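Local coordinates for Emp46p (Saccharomyces cerevisiae, PDB 2A6V), which serves as a carbohydrate-binding cargo receptor involved in glycoprotein secretion, its recognition domain being seen here with bound potassium, at residues G110-L115 with L136-S141; R116-L121 with T126-D131; P142-C147 with T184-F189; W70-F75 with G83-W88. All blocks are in the same frame, centred on the assembly; numbering follows the deposited sequence.

Contact 1: residues G110-L115 with L136-S141; sequences GLMILL and LDIESS. With K (potassium ion), chain C.
The potassium ion is gripped by six oxygens, one of them I138 O at 2.6 Å, and the side chain of this same I138 is what reaches strand 111-115. S141 O lies equally close to the ion, while E139 O sits a little farther from it at 2.9 Å; two waters and the hydroxyl of Y128 complete the set. I138 carries CG1 on the side away from its own N (chi1 -165°), which sends CD1 tip to tip with L114, whose CD2 is 3.6 Å from it. M112 bends at its third torsion (69°), which brings CE in across I138 at about a right angle, 4.0 Å from I138 CD1, while L136 CD1 flanks the same methyl from another direction, at 4.2 Å. This is the metal-bearing loop of a legume-lectin-like beta sandwich, running between strands 124-131 and 145-148 and lying against M112 and L114 of strand 111-115. D137 braces it: its OD2 takes the backbone N of S140 at 2.9 Å from above the carboxylate plane, an Asx motif. The loop is closed again where D137 N donates to S141 OG at 2.9 Å, and S141 N to D137 O at 2.8 Å.

Contact 2: residues R116-L121 with T126-D131; sequences RLDDKL and TAYLND. With K (potassium ion), chain C.
Y128 and D118 cross obliquely, OH and OD1 4.1 Å apart, and a potassium ion and two waters fill in the link. The Y128 OH binds the ion at 2.9 Å, with the metal at the ring edge and in its plane. Water 3 lies in that plane too and donates to Y128 OH at 2.7 Å. The same water donates to D118 OD1 and accepts from R116 NE and T126 OG1, so four groups hold it. T126 turns OG1 between its backbone N and carbonyl carbon (chi1 46°), facing the water, while its CG2 lies 3.7 Å from L121 CD1, the two side chains running alongside each other in opposite senses. Water 1, a ligand of the ion, donates to D118 OD1 and, at 2.8 Å, to D119 OD1. Behind these, R116 NH2 is salt-bridged to both aspartates through weak hydrogen bonds, which would partly offset their charge. D118 is fixed from its other oxygen: L121 N meets the anti lone pair of OD2 at 2.9 Å, and K120 N comes from above the carboxylate plane. The Asx turn that begins at D118 thus places the carboxylates of D118 and D119 behind a water ligand in the potassium site of a legume-lectin-like domain.

Contact 3: residues P142-C147 with T184-F189; sequences PYFASC and TRKVKF
F144 and K186 have the nearest CA atoms, 8.5 Å apart, and no main-chain hydrogen bond joins 142-147 to 184-189, so side chains and one water do the joining. The F144 ring carries the packing. A chi1 of 71° sets its CG over the main chain, flanked by N and C, and from there the ring runs out to the other segment; the side chains of T184 and V187 each run at about a right angle to that of F144. T184 CG2 lies 3.7 Å from CE1 of the F144 ring, and V187 CG2 comes to 3.8 Å from its CZ. The aliphatic part of K186 passes near the ring's root, with CD 4.3 Å from F144 CB. Beyond it K186 NZ donates to water 4 at 2.6 Å, and that water donates in turn to F144 O.

The contact spans one flank of the beta sandwich: strand 145-148 is the outermost of one sheet and strand 179-184 of the other, and the disulfide from C147 to C181 joins the same two strands. T184, the last residue of its strand, shapes the chain that follows: its OG1 accepts from K186 N at 3.0 Å in a nearly straight bond (165°), an ST turn; K186, its last residue, is the lysine that packs beside F144. Farther along, K188 NZ donates to R185 O at 2.9 Å. The F144 side chain also touches A127 and L129, while T184 and V187 both rest on L172.

Contact 4: residues W70-F75 with G83-W88; sequences WTFRSF and GGLAFW
W70 opens the contact by laying a face of its indole against F87, whose CD1 stands 3.4 Å above that face, offset toward the rim. F87 CE1 is 3.4 Å from W70 CG; the five-membered ring of W70 and the F87 ring are inclined by 45°, so the pair is oblique. The indole NE1 donates to water 5 at 2.9 Å, and the same water donates a hydrogen bond to W88 O. T71 points away from the other strand. F72 turns inward again, its CG close to both N and C of its own residue (chi1 71°), and its CD1 meets L85 CD2 at 3.6 Å and CD2 meets F87 CZ at 3.9 Å. W70, F72 and F87 thereby form a buried aromatic cluster. R73 points away and pairs with E211. Strands 70-75 and 84-88 belong to facing sheets; the axes of these segments come within 9.3 Å and run nearly antiparallel at 168°. The first is flanked by strands 158-165 and 209-218, the second by 111-115 and 196-202, with L115 and T199 touching the cluster.

Contacts 1 and 2 share the potassium ion and waters 1 and 2, with centres only about 4 Å apart: 136-141 supplies carbonyls, 126-131 the tyrosine hydroxyl, and 116-121 the second shell. Their strands pair directly, L114 N lying 2.8 Å from T126 O. Contact 3 continues the same sheet outward, with F144 N 2.9 Å from A127 O; the F144 side chain is about 11 Å from the ion. Contact 4 lies on the other side of strand 111-115, where L115 N approaches L85 O at 2.8 Å and M112 SD packs on W88 CH2. Contacts 3 and 4 do not touch, their nearest atoms being about 7 Å apart, and each bridges to the opposite sheet.

Contact 1: residues G110-L115 with L136-S141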
loop_
_atom_site.group_PDB
_atom_site.type_symbol
_atom_site.label_atom_id
_atom_site.label_comp_id
_atom_site.label_asym_id
_atom_site.label_seq_id
_atom_site.Cartn_x
_atom_site.Cartn_y
_atom_site.Cartn_z
ATOM N N GLY A 110 8.007 5.485 -8.849
ATOM C CA GLY A 110 7.450 4.197 -8.527
ATOM C C GLY A 110 5.977 4.088 -8.782
ATOM O O GLY A 110 5.426 4.771 -9.644
ATOM N N LEU A 111 5.347 3.219 -8.000
ATOM C CA LEU A 111 3.972 2.798 -8.166
ATOM C C LEU A 111 3.211 3.092 -6.893
ATOM O O LEU A 111 3.687 2.795 -5.798
ATOM C CB LEU A 111 3.932 1.305 -8.461
ATOM C CG LEU A 111 2.581 0.606 -8.413
ATOM C CD1 LEU A 111 1.625 1.093 -9.531
ATOM C CD2 LEU A 111 2.770 -0.909 -8.486
ATOM N N MET A 112 2.060 3.734 -7.049
ATOM C CA MET A 112 1.138 3.999 -5.961
ATOM C C MET A 112 -0.203 3.380 -6.326
ATOM O O MET A 112 -0.812 3.764 -7.336
ATOM C CB MET A 112 0.960 5.507 -5.769
ATOM C CG MET A 112 0.043 5.867 -4.616
ATOM S SD MET A 112 -0.392 7.591 -4.436
ATOM C CE MET A 112 -1.425 7.813 -5.855
ATOM N N ILE A 113 -0.709 2.490 -5.481
ATOM C CA ILE A 113 -2.015 1.875 -5.634
ATOM C C ILE A 113 -2.884 2.450 -4.533
ATOM O O ILE A 113 -2.596 2.268 -3.341
ATOM C CB ILE A 113 -1.929 0.334 -5.552
ATOM C CG1 ILE A 113 -0.998 -0.191 -6.669
ATOM C CG2 ILE A 113 -3.313 -0.277 -5.612
ATOM C CD1 ILE A 113 -0.755 -1.693 -6.639
ATOM N N LEU A 114 -3.943 3.151 -4.909
ATOM C CA LEU A 114 -4.643 4.021 -4.020
ATOM C C LEU A 114 -6.089 3.599 -3.883
ATOM O O LEU A 114 -6.774 3.414 -4.888
ATOM C CB LEU A 114 -4.565 5.447 -4.552
ATOM C CG LEU A 114 -5.324 6.509 -3.799
ATOM C CD1 LEU A 114 -4.829 6.696 -2.373
ATOM C CD2 LEU A 114 -5.205 7.814 -4.574
ATOM N N LEU A 115 -6.552 3.442 -2.642
ATOM C CA LEU A 115 -7.947 3.289 -2.281
ATOM C C LEU A 115 -8.439 4.629 -1.791
ATOM O O LEU A 115 -7.969 5.139 -0.765
ATOM C CB LEU A 115 -8.160 2.240 -1.193
ATOM C CG LEU A 115 -8.094 0.797 -1.676
ATOM C CD1 LEU A 115 -6.713 0.422 -2.238
ATOM C CD2 LEU A 115 -8.510 -0.144 -0.616
ATOM N N LEU A 136 2.806 14.470 -9.007
ATOM C CA LEU A 136 1.516 13.845 -9.220
ATOM C C LEU A 136 0.463 14.701 -8.546
ATOM O O LEU A 136 0.481 14.837 -7.314
ATOM C CB LEU A 136 1.511 12.436 -8.615
ATOM C CG LEU A 136 0.372 11.475 -9.005
ATOM C CD1 LEU A 136 0.738 10.038 -8.627
ATOM C CD2 LEU A 136 -0.951 11.818 -8.340
ATOM N N ASP A 137 -0.430 15.283 -9.347
ATOM C CA ASP A 137 -1.617 15.964 -8.836
ATOM C C ASP A 137 -2.742 14.952 -8.894
ATOM O O ASP A 137 -3.126 14.520 -9.972
ATOM C CB ASP A 137 -1.974 17.207 -9.674
ATOM C CG ASP A 137 -3.421 17.637 -9.482
ATOM O OD1 ASP A 137 -3.925 17.651 -8.334
ATOM O OD2 ASP A 137 -4.150 17.968 -10.431
ATOM N N ILE A 138 -3.276 14.570 -7.744
ATOM C CA ILE A 138 -4.181 13.430 -7.694
ATOM C C ILE A 138 -5.411 13.668 -8.554
ATOM O O ILE A 138 -5.972 12.725 -9.091
ATOM C CB ILE A 138 -4.553 13.075 -6.223
ATOM C CG1 ILE A 138 -5.182 11.687 -6.136
ATOM C CG2 ILE A 138 -5.465 14.123 -5.633
ATOM C CD1 ILE A 138 -4.274 10.595 -6.591
ATOM N N GLU A 139 -5.820 14.924 -8.723
ATOM C CA GLU A 139 -6.991 15.213 -9.552
ATOM C C GLU A 139 -6.681 15.057 -11.048
ATOM O O GLU A 139 -7.329 14.278 -11.742
ATOM C CB GLU A 139 -7.497 16.622 -9.228
ATOM C CG GLU A 139 -8.679 17.104 -10.042
ATOM C CD GLU A 139 -9.094 18.518 -9.682
ATOM O OE1 GLU A 139 -8.259 19.273 -9.129
ATOM O OE2 GLU A 139 -10.257 18.878 -9.966
ATOM N N SER A 140 -5.673 15.769 -11.540
ATOM C CA SER A 140 -5.410 15.847 -12.985
ATOM C C SER A 140 -4.419 14.820 -13.563
ATOM O O SER A 140 -4.475 14.522 -14.760
ATOM C CB SER A 140 -4.936 17.264 -13.358
ATOM O OG SER A 140 -3.689 17.559 -12.771
ATOM N N SER A 141 -3.505 14.291 -12.757
ATOM C CA SER A 141 -2.569 13.286 -13.248
ATOM C C SER A 141 -3.294 11.983 -13.513
ATOM O O SER A 141 -4.167 11.598 -12.747
ATOM C CB SER A 141 -1.444 13.008 -12.259
ATOM O OG SER A 141 -0.718 14.184 -12.035
HETATM K K K C . -6.413 11.516 -11.386
HETATM O O HOH W 1 -9.139 11.299 -10.697
HETATM O O HOH W 2 -7.315 10.833 -14.002
#

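Contact 2: residues R116-L121 with T126-D131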
loop_
_atom_site.group_PDB
_atom_site.type_symbol
_atom_site.label_atom_id
_atom_site.label_comp_id
_atom_site.label_asym_id
_atom_site.label_seq_id
_atom_site.Cartn_x
_atom_site.Cartn_y
_atom_site.Cartn_z
ATOM N N ARG A 116 -9.351 5.238 -2.536
ATOM C CA ARG A 116 -9.907 6.533 -2.158
ATOM C C ARG A 116 -11.221 6.734 -2.882
ATOM O O ARG A 116 -11.661 5.861 -3.635
ATOM C CB ARG A 116 -8.933 7.670 -2.475
ATOM C CG ARG A 116 -8.838 8.106 -3.925
ATOM C CD ARG A 116 -8.426 9.574 -4.093
ATOM N NE ARG A 116 -8.397 9.970 -5.497
ATOM C CZ ARG A 116 -8.635 11.197 -5.934
ATOM N NH1 ARG A 116 -8.904 12.183 -5.076
ATOM N NH2 ARG A 116 -8.618 11.445 -7.243
ATOM N N LEU A 117 -11.843 7.871 -2.619
ATOM C CA LEU A 117 -12.969 8.330 -3.419
ATOM C C LEU A 117 -12.402 9.144 -4.556
ATOM O O LEU A 117 -12.073 10.330 -4.410
ATOM C CB LEU A 117 -13.940 9.130 -2.562
ATOM C CG LEU A 117 -14.410 8.440 -1.283
ATOM C CD1 LEU A 117 -15.487 9.209 -0.624
ATOM C CD2 LEU A 117 -14.863 7.032 -1.537
ATOM N N ASP A 118 -12.207 8.484 -5.681
ATOM C CA ASP A 118 -11.698 9.167 -6.841
ATOM C C ASP A 118 -12.726 10.202 -7.284
ATOM O O ASP A 118 -13.919 10.019 -7.101
ATOM C CB ASP A 118 -11.413 8.160 -7.939
ATOM C CG ASP A 118 -10.950 8.815 -9.199
ATOM O OD1 ASP A 118 -9.752 9.061 -9.355
ATOM O OD2 ASP A 118 -11.752 9.128 -10.092
ATOM N N ASP A 119 -12.262 11.325 -7.812
ATOM C CA ASP A 119 -13.208 12.430 -8.024
ATOM C C ASP A 119 -14.213 12.122 -9.105
ATOM O O ASP A 119 -15.264 12.736 -9.137
ATOM C CB ASP A 119 -12.524 13.760 -8.275
ATOM C CG ASP A 119 -11.466 13.688 -9.309
ATOM O OD1 ASP A 119 -10.360 13.143 -9.019
ATOM O OD2 ASP A 119 -11.618 14.249 -10.412
ATOM N N LYS A 120 -13.900 11.166 -9.972
ATOM C CA LYS A 120 -14.845 10.765 -11.019
ATOM C C LYS A 120 -15.351 9.327 -10.922
ATOM O O LYS A 120 -16.495 9.054 -11.307
ATOM C CB LYS A 120 -14.252 11.057 -12.390
ATOM C CG LYS A 120 -14.137 12.567 -12.643
ATOM C CD LYS A 120 -13.531 12.877 -13.975
ATOM C CE LYS A 120 -13.532 14.396 -14.231
ATOM N NZ LYS A 120 -12.917 14.704 -15.560
ATOM N N LEU A 121 -14.539 8.408 -10.400
ATOM C CA LEU A 121 -14.981 7.007 -10.217
ATOM C C LEU A 121 -15.705 6.753 -8.902
ATOM O O LEU A 121 -16.435 5.751 -8.734
ATOM C CB LEU A 121 -13.790 6.073 -10.241
ATOM C CG LEU A 121 -12.954 5.988 -11.506
ATOM C CD1 LEU A 121 -11.697 5.167 -11.224
ATOM C CD2 LEU A 121 -13.750 5.394 -12.625
ATOM N N THR A 126 -7.195 2.987 -7.734
ATOM C CA THR A 126 -6.536 3.626 -8.874
ATOM C C THR A 126 -5.045 3.468 -8.758
ATOM O O THR A 126 -4.493 3.603 -7.657
ATOM C CB THR A 126 -6.932 5.112 -9.026
ATOM O OG1 THR A 126 -6.870 5.793 -7.757
ATOM C CG2 THR A 126 -8.380 5.229 -9.516
ATOM N N ALA A 127 -4.397 3.098 -9.849
ATOM C CA ALA A 127 -2.975 2.799 -9.869
ATOM C C ALA A 127 -2.241 3.848 -10.686
ATOM O O ALA A 127 -2.608 4.119 -11.836
ATOM C CB ALA A 127 -2.746 1.403 -10.430
ATOM N N TYR A 128 -1.206 4.429 -10.093
ATOM C CA TYR A 128 -0.471 5.525 -10.694
ATOM C C TYR A 128 1.000 5.158 -10.767
ATOM O O TYR A 128 1.568 4.584 -9.837
ATOM C CB TYR A 128 -0.598 6.768 -9.820
ATOM C CG TYR A 128 -1.951 7.408 -9.785
ATOM C CD1 TYR A 128 -2.226 8.514 -10.580
ATOM C CD2 TYR A 128 -2.945 6.960 -8.925
ATOM C CE1 TYR A 128 -3.454 9.129 -10.542
ATOM C CE2 TYR A 128 -4.208 7.599 -8.880
ATOM C CZ TYR A 128 -4.445 8.683 -9.722
ATOM O OH TYR A 128 -5.673 9.323 -9.704
ATOM N N LEU A 129 1.642 5.546 -11.860
ATOM C CA LEU A 129 3.078 5.471 -12.002
ATOM C C LEU A 129 3.654 6.874 -12.069
ATOM O O LEU A 129 3.077 7.758 -12.693
ATOM C CB LEU A 129 3.414 4.724 -13.290
ATOM C CG LEU A 129 3.378 3.216 -13.250
ATOM C CD1 LEU A 129 3.434 2.665 -14.687
ATOM C CD2 LEU A 129 4.514 2.673 -12.418
ATOM N N ASN A 130 4.778 7.092 -11.408
ATOM C CA ASN A 130 5.515 8.335 -11.537
ATOM C C ASN A 130 6.980 7.968 -11.735
ATOM O O ASN A 130 7.455 7.000 -11.176
ATOM C CB ASN A 130 5.303 9.212 -10.296
ATOM C CG ASN A 130 5.750 10.647 -10.507
ATOM O OD1 ASN A 130 6.340 10.987 -11.542
ATOM N ND2 ASN A 130 5.470 11.505 -9.530
ATOM N N ASP A 131 7.668 8.724 -12.582
ATOM C CA ASP A 131 9.077 8.474 -12.889
ATOM C C ASP A 131 10.031 9.434 -12.194
ATOM O O ASP A 131 11.224 9.487 -12.527
ATOM C CB ASP A 131 9.299 8.517 -14.405
ATOM C CG ASP A 131 8.960 9.863 -15.019
ATOM O OD1 ASP A 131 8.667 10.834 -14.286
ATOM O OD2 ASP A 131 8.957 10.037 -16.251
HETATM K K K C . -6.413 11.516 -11.386
HETATM O O HOH W 3 -7.575 8.450 -7.944
HETATM O O HOH W 1 -9.139 11.299 -10.697
HETATM O O HOH W 2 -7.315 10.833 -14.002
#

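Contact 3: residues P142-C147 with T184-F189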
loop_
_atom_site.group_PDB
_atom_site.type_symbol
_atom_site.label_atom_id
_atom_site.label_comp_id
_atom_site.label_asym_id
_atom_site.label_seq_id
_atom_site.Cartn_x
_atom_site.Cartn_y
_atom_site.Cartn_z
ATOM N N PRO A 142 -2.995 11.334 -14.629
ATOM C CA PRO A 142 -3.689 10.090 -14.970
ATOM C C PRO A 142 -3.213 8.866 -14.207
ATOM O O PRO A 142 -2.018 8.748 -13.938
ATOM C CB PRO A 142 -3.380 9.908 -16.457
ATOM C CG PRO A 142 -2.111 10.634 -16.683
ATOM C CD PRO A 142 -2.071 11.757 -15.702
ATOM N N TYR A 143 -4.150 7.987 -13.880
ATOM C CA TYR A 143 -3.840 6.618 -13.453
ATOM C C TYR A 143 -3.809 5.730 -14.691
ATOM O O TYR A 143 -4.442 6.050 -15.716
ATOM C CB TYR A 143 -4.866 6.100 -12.421
ATOM C CG TYR A 143 -6.316 6.314 -12.794
ATOM C CD1 TYR A 143 -6.956 5.459 -13.676
ATOM C CD2 TYR A 143 -7.050 7.358 -12.245
ATOM C CE1 TYR A 143 -8.274 5.657 -14.006
ATOM C CE2 TYR A 143 -8.380 7.564 -12.576
ATOM C CZ TYR A 143 -8.974 6.707 -13.487
ATOM O OH TYR A 143 -10.310 6.868 -13.852
ATOM N N PHE A 144 -3.055 4.647 -14.620
ATOM C CA PHE A 144 -2.920 3.715 -15.746
ATOM C C PHE A 144 -3.871 2.519 -15.657
ATOM O O PHE A 144 -4.106 1.825 -16.648
ATOM C CB PHE A 144 -1.489 3.228 -15.928
ATOM C CG PHE A 144 -1.026 2.297 -14.864
ATOM C CD1 PHE A 144 -1.252 0.918 -14.966
ATOM C CD2 PHE A 144 -0.351 2.773 -13.758
ATOM C CE1 PHE A 144 -0.821 0.049 -13.957
ATOM C CE2 PHE A 144 0.063 1.911 -12.764
ATOM C CZ PHE A 144 -0.155 0.547 -12.868
ATOM N N ALA A 145 -4.431 2.301 -14.478
ATOM C CA ALA A 145 -5.393 1.235 -14.268
ATOM C C ALA A 145 -6.297 1.556 -13.100
ATOM O O ALA A 145 -5.974 2.381 -12.243
ATOM C CB ALA A 145 -4.687 -0.068 -14.020
ATOM N N SER A 146 -7.448 0.902 -13.070
ATOM C CA SER A 146 -8.435 1.157 -12.032
ATOM C C SER A 146 -9.442 0.029 -11.938
ATOM O O SER A 146 -9.604 -0.757 -12.866
ATOM C CB SER A 146 -9.144 2.481 -12.254
ATOM O OG SER A 146 -10.028 2.399 -13.371
ATOM N N CYS A 147 -10.120 -0.025 -10.803
ATOM C CA CYS A 147 -11.364 -0.767 -10.641
ATOM C C CYS A 147 -12.222 -0.095 -9.577
ATOM O O CYS A 147 -11.729 0.647 -8.721
ATOM C CB CYS A 147 -11.123 -2.233 -10.315
ATOM S SG CYS A 147 -10.326 -2.541 -8.713
ATOM N N THR A 184 -1.420 -5.629 -16.033
ATOM C CA THR A 184 -0.632 -4.679 -16.812
ATOM C C THR A 184 0.770 -5.217 -17.031
ATOM O O THR A 184 1.246 -6.068 -16.277
ATOM C CB THR A 184 -0.555 -3.319 -16.074
ATOM O OG1 THR A 184 0.197 -2.372 -16.848
ATOM C CG2 THR A 184 0.207 -3.433 -14.748
ATOM N N ARG A 185 1.434 -4.695 -18.057
ATOM C CA ARG A 185 2.853 -4.948 -18.289
ATOM C C ARG A 185 3.655 -3.635 -18.293
ATOM O O ARG A 185 4.827 -3.622 -18.645
ATOM C CB ARG A 185 3.024 -5.720 -19.595
ATOM C CG ARG A 185 2.716 -7.187 -19.448
ATOM C CD ARG A 185 3.029 -8.020 -20.662
ATOM N NE ARG A 185 3.066 -9.451 -20.331
ATOM C CZ ARG A 185 2.060 -10.298 -20.473
ATOM N NH1 ARG A 185 0.886 -9.905 -20.953
ATOM N NH2 ARG A 185 2.222 -11.566 -20.140
ATOM N N LYS A 186 3.026 -2.550 -17.834
ATOM C CA LYS A 186 3.626 -1.214 -17.842
ATOM C C LYS A 186 4.616 -0.965 -16.706
ATOM O O LYS A 186 5.473 -0.083 -16.807
ATOM C CB LYS A 186 2.530 -0.146 -17.750
ATOM C CG LYS A 186 1.603 -0.084 -18.945
ATOM C CD LYS A 186 0.770 1.197 -18.939
ATOM C CE LYS A 186 0.052 1.394 -20.275
ATOM N NZ LYS A 186 -0.871 2.567 -20.251
ATOM N N VAL A 187 4.457 -1.689 -15.603
ATOM C CA VAL A 187 5.343 -1.534 -14.450
ATOM C C VAL A 187 6.511 -2.515 -14.623
ATOM O O VAL A 187 6.330 -3.726 -14.509
ATOM C CB VAL A 187 4.601 -1.784 -13.108
ATOM C CG1 VAL A 187 5.412 -1.238 -11.936
ATOM C CG2 VAL A 187 3.209 -1.160 -13.116
ATOM N N LYS A 188 7.698 -1.989 -14.912
ATOM C CA LYS A 188 8.860 -2.832 -15.181
ATOM C C LYS A 188 10.032 -2.615 -14.226
ATOM O O LYS A 188 10.936 -3.438 -14.172
ATOM C CB LYS A 188 9.349 -2.604 -16.609
ATOM C CG LYS A 188 8.379 -3.074 -17.663
ATOM C CD LYS A 188 8.856 -2.705 -19.055
ATOM C CE LYS A 188 7.700 -2.304 -19.960
ATOM N NZ LYS A 188 7.048 -3.503 -20.549
ATOM N N PHE A 189 10.048 -1.513 -13.482
ATOM C CA PHE A 189 11.243 -1.183 -12.707
ATOM C C PHE A 189 11.621 -2.210 -11.632
ATOM O O PHE A 189 12.795 -2.321 -11.273
ATOM C CB PHE A 189 11.151 0.235 -12.124
ATOM C CG PHE A 189 10.170 0.378 -10.999
ATOM C CD1 PHE A 189 10.559 0.151 -9.692
ATOM C CD2 PHE A 189 8.861 0.778 -11.248
ATOM C CE1 PHE A 189 9.661 0.301 -8.658
ATOM C CE2 PHE A 189 7.959 0.912 -10.210
ATOM C CZ PHE A 189 8.368 0.680 -8.917
HETATM O O HOH W 4 -2.633 1.283 -18.824
#

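Contact 4: residues W70-F75 with G83-W88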
loop_
_atom_site.group_PDB
_atom_site.type_symbol
_atom_site.label_atom_id
_atom_site.label_comp_id
_atom_site.label_asym_id
_atom_site.label_seq_id
_atom_site.Cartn_x
_atom_site.Cartn_y
_atom_site.Cartn_z
ATOM N N TRP A 70 -1.400 -7.502 1.113
ATOM C CA TRP A 70 -1.770 -6.633 2.223
ATOM C C TRP A 70 -3.205 -6.899 2.638
ATOM O O TRP A 70 -4.088 -6.913 1.771
ATOM C CB TRP A 70 -1.686 -5.173 1.800
ATOM C CG TRP A 70 -0.313 -4.619 1.559
ATOM C CD1 TRP A 70 0.336 -4.515 0.360
ATOM C CD2 TRP A 70 0.558 -4.050 2.535
ATOM N NE1 TRP A 70 1.560 -3.914 0.536
ATOM C CE2 TRP A 70 1.717 -3.611 1.865
ATOM C CE3 TRP A 70 0.474 -3.842 3.909
ATOM C CZ2 TRP A 70 2.773 -2.995 2.524
ATOM C CZ3 TRP A 70 1.538 -3.251 4.559
ATOM C CH2 TRP A 70 2.659 -2.818 3.871
ATOM N N THR A 71 -3.464 -7.114 3.930
ATOM C CA THR A 71 -4.799 -7.287 4.454
ATOM C C THR A 71 -5.106 -6.030 5.226
ATOM O O THR A 71 -4.363 -5.666 6.147
ATOM C CB THR A 71 -4.872 -8.516 5.345
ATOM O OG1 THR A 71 -4.552 -9.673 4.559
ATOM C CG2 THR A 71 -6.275 -8.709 5.894
ATOM N N PHE A 72 -6.195 -5.374 4.870
ATOM C CA PHE A 72 -6.487 -4.034 5.362
ATOM C C PHE A 72 -7.987 -3.848 5.543
ATOM O O PHE A 72 -8.794 -4.628 5.048
ATOM C CB PHE A 72 -5.958 -2.990 4.346
ATOM C CG PHE A 72 -6.751 -2.957 3.073
ATOM C CD1 PHE A 72 -7.873 -2.155 2.960
ATOM C CD2 PHE A 72 -6.420 -3.798 2.019
ATOM C CE1 PHE A 72 -8.647 -2.191 1.821
ATOM C CE2 PHE A 72 -7.204 -3.810 0.871
ATOM C CZ PHE A 72 -8.296 -2.992 0.789
ATOM N N ARG A 73 -8.374 -2.805 6.243
ATOM C CA ARG A 73 -9.745 -2.347 6.207
ATOM C C ARG A 73 -9.836 -0.856 6.492
ATOM O O ARG A 73 -8.909 -0.248 7.018
ATOM C CB ARG A 73 -10.621 -3.126 7.187
ATOM C CG ARG A 73 -10.255 -2.904 8.640
ATOM C CD ARG A 73 -11.015 -3.831 9.560
ATOM N NE ARG A 73 -10.579 -3.615 10.930
ATOM C CZ ARG A 73 -10.862 -4.408 11.945
ATOM N NH1 ARG A 73 -11.648 -5.455 11.808
ATOM N NH2 ARG A 73 -10.372 -4.109 13.139
ATOM N N SER A 74 -10.977 -0.284 6.161
ATOM C CA SER A 74 -11.335 1.049 6.587
ATOM C C SER A 74 -12.597 0.901 7.400
ATOM O O SER A 74 -13.571 0.360 6.921
ATOM C CB SER A 74 -11.636 1.961 5.406
ATOM O OG SER A 74 -12.164 3.191 5.897
ATOM N N PHE A 75 -12.559 1.374 8.636
ATOM C CA PHE A 75 -13.668 1.242 9.564
ATOM C C PHE A 75 -14.092 2.579 10.154
ATOM O O PHE A 75 -13.267 3.463 10.431
ATOM C CB PHE A 75 -13.280 0.292 10.699
ATOM C CG PHE A 75 -14.356 0.120 11.716
ATOM C CD1 PHE A 75 -15.487 -0.612 11.416
ATOM C CD2 PHE A 75 -14.248 0.710 12.972
ATOM C CE1 PHE A 75 -16.516 -0.751 12.367
ATOM C CE2 PHE A 75 -15.260 0.562 13.921
ATOM C CZ PHE A 75 -16.389 -0.165 13.611
ATOM N N GLY A 83 -9.599 11.685 2.194
ATOM C CA GLY A 83 -8.709 10.722 2.806
ATOM C C GLY A 83 -8.612 9.464 1.987
ATOM O O GLY A 83 -9.478 9.160 1.180
ATOM N N GLY A 84 -7.544 8.717 2.190
ATOM C CA GLY A 84 -7.334 7.502 1.438
ATOM C C GLY A 84 -6.168 6.697 1.949
ATOM O O GLY A 84 -5.431 7.150 2.831
ATOM N N LEU A 85 -5.999 5.505 1.369
ATOM C CA LEU A 85 -5.043 4.484 1.755
ATOM C C LEU A 85 -4.224 4.068 0.533
ATOM O O LEU A 85 -4.774 3.676 -0.503
ATOM C CB LEU A 85 -5.804 3.297 2.323
ATOM C CG LEU A 85 -5.031 2.003 2.534
ATOM C CD1 LEU A 85 -3.954 2.102 3.593
ATOM C CD2 LEU A 85 -6.004 0.883 2.928
ATOM N N ALA A 86 -2.912 4.181 0.633
ATOM C CA ALA A 86 -1.982 3.924 -0.469
ATOM C C ALA A 86 -1.056 2.765 -0.182
ATOM O O ALA A 86 -0.618 2.582 0.964
ATOM C CB ALA A 86 -1.176 5.182 -0.801
ATOM N N PHE A 87 -0.746 1.996 -1.218
ATOM C CA PHE A 87 0.260 0.948 -1.178
ATOM C C PHE A 87 1.324 1.301 -2.187
ATOM O O PHE A 87 0.988 1.594 -3.332
ATOM C CB PHE A 87 -0.382 -0.398 -1.482
ATOM C CG PHE A 87 -1.420 -0.765 -0.487
ATOM C CD1 PHE A 87 -1.059 -1.352 0.716
ATOM C CD2 PHE A 87 -2.760 -0.505 -0.724
ATOM C CE1 PHE A 87 -2.021 -1.663 1.654
ATOM C CE2 PHE A 87 -3.713 -0.816 0.211
ATOM C CZ PHE A 87 -3.344 -1.400 1.413
ATOM N N TRP A 88 2.579 1.227 -1.771
ATOM C CA TRP A 88 3.684 1.796 -2.509
ATOM C C TRP A 88 4.741 0.758 -2.856
ATOM O O TRP A 88 5.081 -0.114 -2.029
ATOM C CB TRP A 88 4.388 2.847 -1.667
ATOM C CG TRP A 88 3.553 3.954 -1.160
ATOM C CD1 TRP A 88 2.920 3.994 0.036
ATOM C CD2 TRP A 88 3.265 5.202 -1.808
ATOM N NE1 TRP A 88 2.247 5.180 0.182
ATOM C CE2 TRP A 88 2.443 5.941 -0.941
ATOM C CE3 TRP A 88 3.632 5.777 -3.032
ATOM C CZ2 TRP A 88 1.983 7.226 -1.250
ATOM C CZ3 TRP A 88 3.154 7.055 -3.343
ATOM C CH2 TRP A 88 2.340 7.753 -2.449
HETATM O O HOH W 5 3.180 -1.963 -0.880
#